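Long-range contacts in lytic chitin monooxygenase (Enterococcus faecalis, PDB 4A02), which cleaves the glycosidic bonds of crystalline chitin oxidatively with a copper cofactor, working in synergy with a chitinase: residues Trp80-Gln85 against Glu122-Val127; Ile95-Trp100 against Asn110-Ala115. All blocks are in the same frame, centred on the assembly; numbering follows the deposited sequence.

Overall arrangement
From the N terminus the chain runs through strand 2-6 and a long loop-rich region into strand 74-82, whose end supplies the first half of contact 1. Strand 88-96 follows, and at its far end Ile95-Trp100 meets Asn110-Ala115, so that contact 2 closes a short connection of nine residues and joins strands 88-96 and 111-120 in the larger, mixed sheet. Contact 1 closes only when the chain returns through Glu122-Val127, and contact 2 is therefore nested inside its loop. Contact 1 ties the end of strand 74-82 to the loop entering strand 127-134 in the smaller sheet, near the copper-binding histidines. The centres lie about 26 Å apart, on opposite sides of the chain's centre.

Contact 1: Trp80-Gln85 against Glu122-Val127; sequences WNLTAQ and EVPNKV
Lys126 CG covers one face of the Gln85 carboxamide, 3.5 Å from Gln85 CD, while Pro124 O meets its NE2 edge: Gln85 NE2 gives Pro124 O a hydrogen bond of 2.7 Å, with the acceptor close to the amide plane and the donor on a lone pair of the carbonyl. The in-plane bond and the methylene on the face together should restrain the amide's rotation. Over one face of the carboxamide of Asn81, at its ND2 end, lies Val127 CG2, 3.9 Å from ND2. The contact belongs to the smaller sheet of the immunoglobulin/fibronectin III-like beta sandwich of AA10 lytic polysaccharide monooxygenases. Asn81 and Val127 form an antiparallel non-hydrogen-bonded pair, and next to it Leu82 N bonds Lys126 O (2.8 Å, 165°) as the last link before the chains diverge toward Gln85 and Pro124.

Leucine suits position 82 because a branched apolar chain fills the buried place between Pro124 and Trp148 of strand 142-150; Leu82 CD1 meets Pro124 CG at 3.5 Å. The copper site is close: the Leu82 side chain is about 7 Å from that of His1, and that of Pro124 about 6 Å from that of His86. Lysine suits a solvent-exposed place, its CG on the Gln85 amide. With CG anti to the carbonyl carbon (chi1 -69°), Asn81 turns ND2 back into a hydrogen bond with Trp80 O (3.0 Å, 162°), the donor above the carbonyl plane of Trp80.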
loop_
_atom_site.group_PDB
_atom_site.type_symbol
_atom_site.label_atom_id
_atom_site.label_comp_id
_atom_site.label_asym_id
_atom_site.label_seq_id
_atom_site.Cartn_x
_atom_site.Cartn_y
_atom_site.Cartn_z
ATOM N N TRP A 80 8.360 -2.231 5.330
ATOM C CA TRP A 80 8.612 -2.587 3.942
ATOM C C TRP A 80 9.687 -3.672 3.859
ATOM O O TRP A 80 10.616 -3.708 4.665
ATOM C CB TRP A 80 9.055 -1.411 3.098
ATOM C CG TRP A 80 8.064 -0.332 2.866
ATOM C CD1 TRP A 80 7.618 0.600 3.755
ATOM C CD2 TRP A 80 7.407 -0.033 1.617
ATOM N NE1 TRP A 80 6.716 1.452 3.149
ATOM C CE2 TRP A 80 6.583 1.081 1.831
ATOM C CE3 TRP A 80 7.446 -0.621 0.341
ATOM C CZ2 TRP A 80 5.814 1.634 0.810
ATOM C CZ3 TRP A 80 6.686 -0.087 -0.666
ATOM C CH2 TRP A 80 5.858 1.041 -0.433
ATOM N N ASN A 81 9.581 -4.523 2.835
ATOM C CA ASN A 81 10.654 -5.404 2.440
ATOM C C ASN A 81 11.028 -5.041 1.008
ATOM O O ASN A 81 10.160 -5.006 0.130
ATOM C CB ASN A 81 10.274 -6.873 2.519
ATOM C CG ASN A 81 10.059 -7.457 3.886
ATOM O OD1 ASN A 81 9.676 -8.653 4.000
ATOM N ND2 ASN A 81 10.319 -6.717 4.958
ATOM N N LEU A 82 12.310 -4.735 0.806
ATOM C CA LEU A 82 12.793 -4.255 -0.486
ATOM C C LEU A 82 13.583 -5.324 -1.154
ATOM O O LEU A 82 14.505 -5.866 -0.522
ATOM C CB LEU A 82 13.630 -2.987 -0.282
ATOM C CG LEU A 82 12.996 -1.917 0.576
ATOM C CD1 LEU A 82 13.905 -0.683 0.623
ATOM C CD2 LEU A 82 11.606 -1.519 0.080
ATOM N N THR A 83 13.230 -5.584 -2.398
ATOM C CA THR A 83 13.922 -6.542 -3.198
ATOM C C THR A 83 15.088 -5.855 -3.910
ATOM O O THR A 83 16.028 -6.575 -4.247
ATOM C CB THR A 83 13.022 -7.235 -4.239
ATOM O OG1 THR A 83 12.375 -6.277 -5.096
ATOM C CG2 THR A 83 11.965 -8.057 -3.574
ATOM N N ALA A 84 15.018 -4.522 -4.187
ATOM C CA ALA A 84 16.133 -3.789 -4.716
ATOM C C ALA A 84 16.172 -2.461 -3.938
ATOM O O ALA A 84 15.226 -1.687 -4.046
ATOM C CB ALA A 84 15.973 -3.619 -6.216
ATOM N N GLN A 85 17.244 -2.247 -3.215
ATOM C CA GLN A 85 17.312 -1.054 -2.369
ATOM C C GLN A 85 17.705 0.124 -3.310
ATOM O O GLN A 85 18.660 0.021 -3.996
ATOM C CB GLN A 85 18.277 -1.260 -1.230
ATOM C CG GLN A 85 17.962 -2.427 -0.346
ATOM C CD GLN A 85 19.248 -2.903 0.316
ATOM O OE1 GLN A 85 19.860 -3.837 -0.227
ATOM N NE2 GLN A 85 19.717 -2.244 1.369
ATOM N N GLU A 122 18.839 8.647 0.905
ATOM C CA GLU A 122 19.686 7.576 1.405
ATOM C C GLU A 122 19.223 6.214 0.875
ATOM O O GLU A 122 18.039 6.010 0.506
ATOM C CB GLU A 122 19.563 7.533 2.897
ATOM C CG GLU A 122 19.766 8.866 3.600
ATOM C CD GLU A 122 19.364 8.588 5.067
ATOM O OE1 GLU A 122 18.608 7.611 5.305
ATOM O OE2 GLU A 122 19.850 9.359 5.921
ATOM N N VAL A 123 20.098 5.245 0.898
ATOM C CA VAL A 123 19.790 3.892 0.520
ATOM C C VAL A 123 19.282 3.131 1.756
ATOM O O VAL A 123 19.992 2.955 2.740
ATOM C CB VAL A 123 21.020 3.160 -0.056
ATOM C CG1 VAL A 123 20.644 1.719 -0.426
ATOM C CG2 VAL A 123 21.516 3.946 -1.254
ATOM N N PRO A 124 18.062 2.714 1.740
ATOM C CA PRO A 124 17.503 2.056 2.926
ATOM C C PRO A 124 18.004 0.631 3.029
ATOM O O PRO A 124 18.484 0.072 2.025
ATOM C CB PRO A 124 15.970 2.067 2.661
ATOM C CG PRO A 124 15.888 2.184 1.179
ATOM C CD PRO A 124 17.119 2.864 0.662
ATOM N N ASN A 125 17.852 0.071 4.229
ATOM C CA ASN A 125 18.065 -1.368 4.413
ATOM C C ASN A 125 16.977 -2.157 3.672
ATOM O O ASN A 125 15.943 -1.617 3.298
ATOM C CB ASN A 125 17.991 -1.645 5.908
ATOM C CG ASN A 125 19.218 -1.125 6.620
ATOM O OD1 ASN A 125 20.311 -0.947 6.099
ATOM N ND2 ASN A 125 18.980 -0.881 7.887
ATOM N N LYS A 126 17.158 -3.461 3.560
ATOM C CA LYS A 126 16.187 -4.311 2.925
ATOM C C LYS A 126 14.895 -4.402 3.744
ATOM O O LYS A 126 13.878 -4.712 3.161
ATOM C CB LYS A 126 16.732 -5.723 2.704
ATOM C CG LYS A 126 17.809 -5.779 1.614
ATOM C CD LYS A 126 18.191 -7.240 1.412
ATOM C CE LYS A 126 19.417 -7.635 2.234
ATOM N NZ LYS A 126 20.529 -8.337 1.508
ATOM N N VAL A 127 14.957 -4.201 5.034
ATOM C CA VAL A 127 13.810 -4.114 5.893
ATOM C C VAL A 127 13.726 -2.680 6.444
ATOM O O VAL A 127 14.675 -2.195 7.067
ATOM C CB VAL A 127 13.867 -5.130 7.048
ATOM C CG1 VAL A 127 12.694 -4.971 7.968
ATOM C CG2 VAL A 127 13.927 -6.509 6.494
#

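Contact 2: Ile95-Trp100 against Asn110-Ala115; sequences ITKNGW and NFDKIA
Asn110 O receives the backbone N of Lys97 at 2.9 Å in a nearly straight bond (171°), and the lysine's CB, CG and CD pass alongside the same carbonyl. This bond lies at the end of an antiparallel strand pair in the mixed sheet, just where Lys97 to Trp100 form a type II turn with Gly99 at a positive phi that suits glycine.

Phe111 comes next, paired with Thr96; its flat ring packs on that threonine and on Tyr145. Thr96 CG2 sits over one ring face, 3.7 Å from the centroid, in a CH-pi contact. Threonine combines a hydroxyl for His142 ND1 and Val143 N with a methyl between the Phe111 and Trp100 rings, offset toward the rim of each.

Asp112 forms the hydrogen-bonded pair with Ile95: its N reaches Ile95 O at 2.8 Å, and its O accepts from Ile95 N at 2.9 Å. Lys97 NZ forms a salt bridge with the syn lone pair of Asp112 OD1 (2.8 Å), the chain bent at both chi3 (94°) and chi4 (92°). Further on, Ile114 CG2 touches Ile95 CG2 at 3.8 Å. These beta-branched chains cross obliquely on the inner side of the sheet, where Ile114 meets Ile132 and Ile134 of strand 127-134 and Ile95 meets Ile144. Ile114 and Ala115 form a classic beta bulge opposite Tyr93.

With Lys97 on OD1 and Arg138 on OD2, the aspartate has a positive partner at each oxygen, which would be expected to stabilise its ionised form.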
loop_
_atom_site.group_PDB
_atom_site.type_symbol
_atom_site.label_atom_id
_atom_site.label_comp_id
_atom_site.label_asym_id
_atom_site.label_seq_id
_atom_site.Cartn_x
_atom_site.Cartn_y
_atom_site.Cartn_z
ATOM N N ILE A 95 -4.908 7.140 4.243
ATOM C CA ILE A 95 -5.866 6.173 4.689
ATOM C C ILE A 95 -7.272 6.645 4.319
ATOM O O ILE A 95 -7.588 7.847 4.416
ATOM C CB ILE A 95 -5.746 5.842 6.185
ATOM C CG1 ILE A 95 -6.579 4.628 6.565
ATOM C CG2 ILE A 95 -6.066 7.037 7.059
ATOM C CD1 ILE A 95 -6.333 4.157 7.982
ATOM N N THR A 96 -8.127 5.718 3.926
ATOM C CA THR A 96 -9.505 6.019 3.652
ATOM C C THR A 96 -10.177 6.698 4.831
ATOM O O THR A 96 -9.865 6.421 5.993
ATOM C CB THR A 96 -10.278 4.707 3.303
ATOM O OG1 THR A 96 -9.910 3.679 4.213
ATOM C CG2 THR A 96 -9.976 4.233 1.906
ATOM N N LYS A 97 -11.126 7.573 4.522
ATOM C CA LYS A 97 -12.022 8.189 5.488
ATOM C C LYS A 97 -13.099 7.208 5.901
ATOM O O LYS A 97 -13.580 6.398 5.102
ATOM C CB LYS A 97 -12.653 9.443 4.853
ATOM C CG LYS A 97 -11.642 10.458 4.419
ATOM C CD LYS A 97 -12.245 11.504 3.504
ATOM C CE LYS A 97 -12.632 12.599 4.249
ATOM N NZ LYS A 97 -11.653 13.681 4.413
ATOM N N ASN A 98 -13.570 7.340 7.163
ATOM C CA ASN A 98 -14.767 6.595 7.536
ATOM C C ASN A 98 -15.877 6.890 6.545
ATOM O O ASN A 98 -16.103 8.044 6.156
ATOM C CB ASN A 98 -15.251 6.976 8.942
ATOM C CG ASN A 98 -14.478 6.375 10.068
ATOM O OD1 ASN A 98 -13.766 5.348 9.927
ATOM N ND2 ASN A 98 -14.641 6.957 11.228
ATOM N N GLY A 99 -16.597 5.843 6.150
ATOM C CA GLY A 99 -17.724 5.966 5.224
ATOM C C GLY A 99 -17.397 5.800 3.782
ATOM O O GLY A 99 -18.299 5.838 2.947
ATOM N N TRP A 100 -16.118 5.604 3.425
ATOM C CA TRP A 100 -15.762 5.228 2.094
ATOM C C TRP A 100 -16.505 3.945 1.710
ATOM O O TRP A 100 -16.862 3.131 2.548
ATOM C CB TRP A 100 -14.243 5.079 1.957
ATOM C CG TRP A 100 -13.718 3.795 2.569
ATOM C CD1 TRP A 100 -13.547 3.515 3.896
ATOM C CD2 TRP A 100 -13.327 2.615 1.847
ATOM N NE1 TRP A 100 -13.102 2.227 4.055
ATOM C CE2 TRP A 100 -12.926 1.667 2.808
ATOM C CE3 TRP A 100 -13.263 2.274 0.497
ATOM C CZ2 TRP A 100 -12.478 0.402 2.452
ATOM C CZ3 TRP A 100 -12.802 1.021 0.141
ATOM C CH2 TRP A 100 -12.412 0.110 1.119
ATOM N N ASN A 110 -11.115 10.057 -1.439
ATOM C CA ASN A 110 -11.735 9.436 -0.277
ATOM C C ASN A 110 -10.747 9.084 0.824
ATOM O O ASN A 110 -11.136 8.394 1.777
ATOM C CB ASN A 110 -12.512 8.210 -0.702
ATOM C CG ASN A 110 -13.667 8.564 -1.595
ATOM O OD1 ASN A 110 -14.300 9.587 -1.427
ATOM N ND2 ASN A 110 -13.915 7.693 -2.597
ATOM N N PHE A 111 -9.515 9.554 0.704
ATOM C CA PHE A 111 -8.425 9.316 1.638
ATOM C C PHE A 111 -7.968 10.634 2.256
ATOM O O PHE A 111 -8.036 11.681 1.607
ATOM C CB PHE A 111 -7.229 8.661 0.981
ATOM C CG PHE A 111 -7.382 7.274 0.421
ATOM C CD1 PHE A 111 -8.215 6.961 -0.615
ATOM C CD2 PHE A 111 -6.596 6.238 0.951
ATOM C CE1 PHE A 111 -8.268 5.694 -1.161
ATOM C CE2 PHE A 111 -6.657 4.952 0.428
ATOM C CZ PHE A 111 -7.505 4.683 -0.631
ATOM N N ASP A 112 -7.412 10.524 3.455
ATOM C CA ASP A 112 -6.613 11.580 4.071
ATOM C C ASP A 112 -5.154 11.171 4.023
ATOM O O ASP A 112 -4.814 10.013 4.278
ATOM C CB ASP A 112 -6.992 11.795 5.540
ATOM C CG ASP A 112 -8.432 12.313 5.745
ATOM O OD1 ASP A 112 -8.912 13.066 4.884
ATOM O OD2 ASP A 112 -9.038 11.937 6.755
ATOM N N LYS A 113 -4.274 12.143 3.811
ATOM C CA LYS A 113 -2.848 11.924 3.969
ATOM C C LYS A 113 -2.473 11.955 5.435
ATOM O O LYS A 113 -2.889 12.890 6.142
ATOM C CB LYS A 113 -2.024 12.960 3.183
ATOM C CG LYS A 113 -0.566 12.570 3.122
ATOM C CD LYS A 113 0.238 13.477 2.216
ATOM C CE LYS A 113 1.570 12.867 1.907
ATOM N NZ LYS A 113 2.524 13.757 1.245
ATOM N N ILE A 114 -1.765 10.954 5.903
ATOM C CA ILE A 114 -1.438 10.823 7.326
ATOM C C ILE A 114 0.044 10.831 7.634
ATOM O O ILE A 114 0.392 11.028 8.841
ATOM C CB ILE A 114 -2.157 9.621 7.979
ATOM C CG1 ILE A 114 -1.765 8.307 7.366
ATOM C CG2 ILE A 114 -3.661 9.876 7.966
ATOM C CD1 ILE A 114 -2.248 7.097 8.146
ATOM N N ALA A 115 0.934 10.665 6.696
ATOM C CA ALA A 115 2.372 10.762 6.960
ATOM C C ALA A 115 3.127 11.056 5.693
ATOM O O ALA A 115 2.743 10.618 4.609
ATOM C CB ALA A 115 2.918 9.470 7.599
#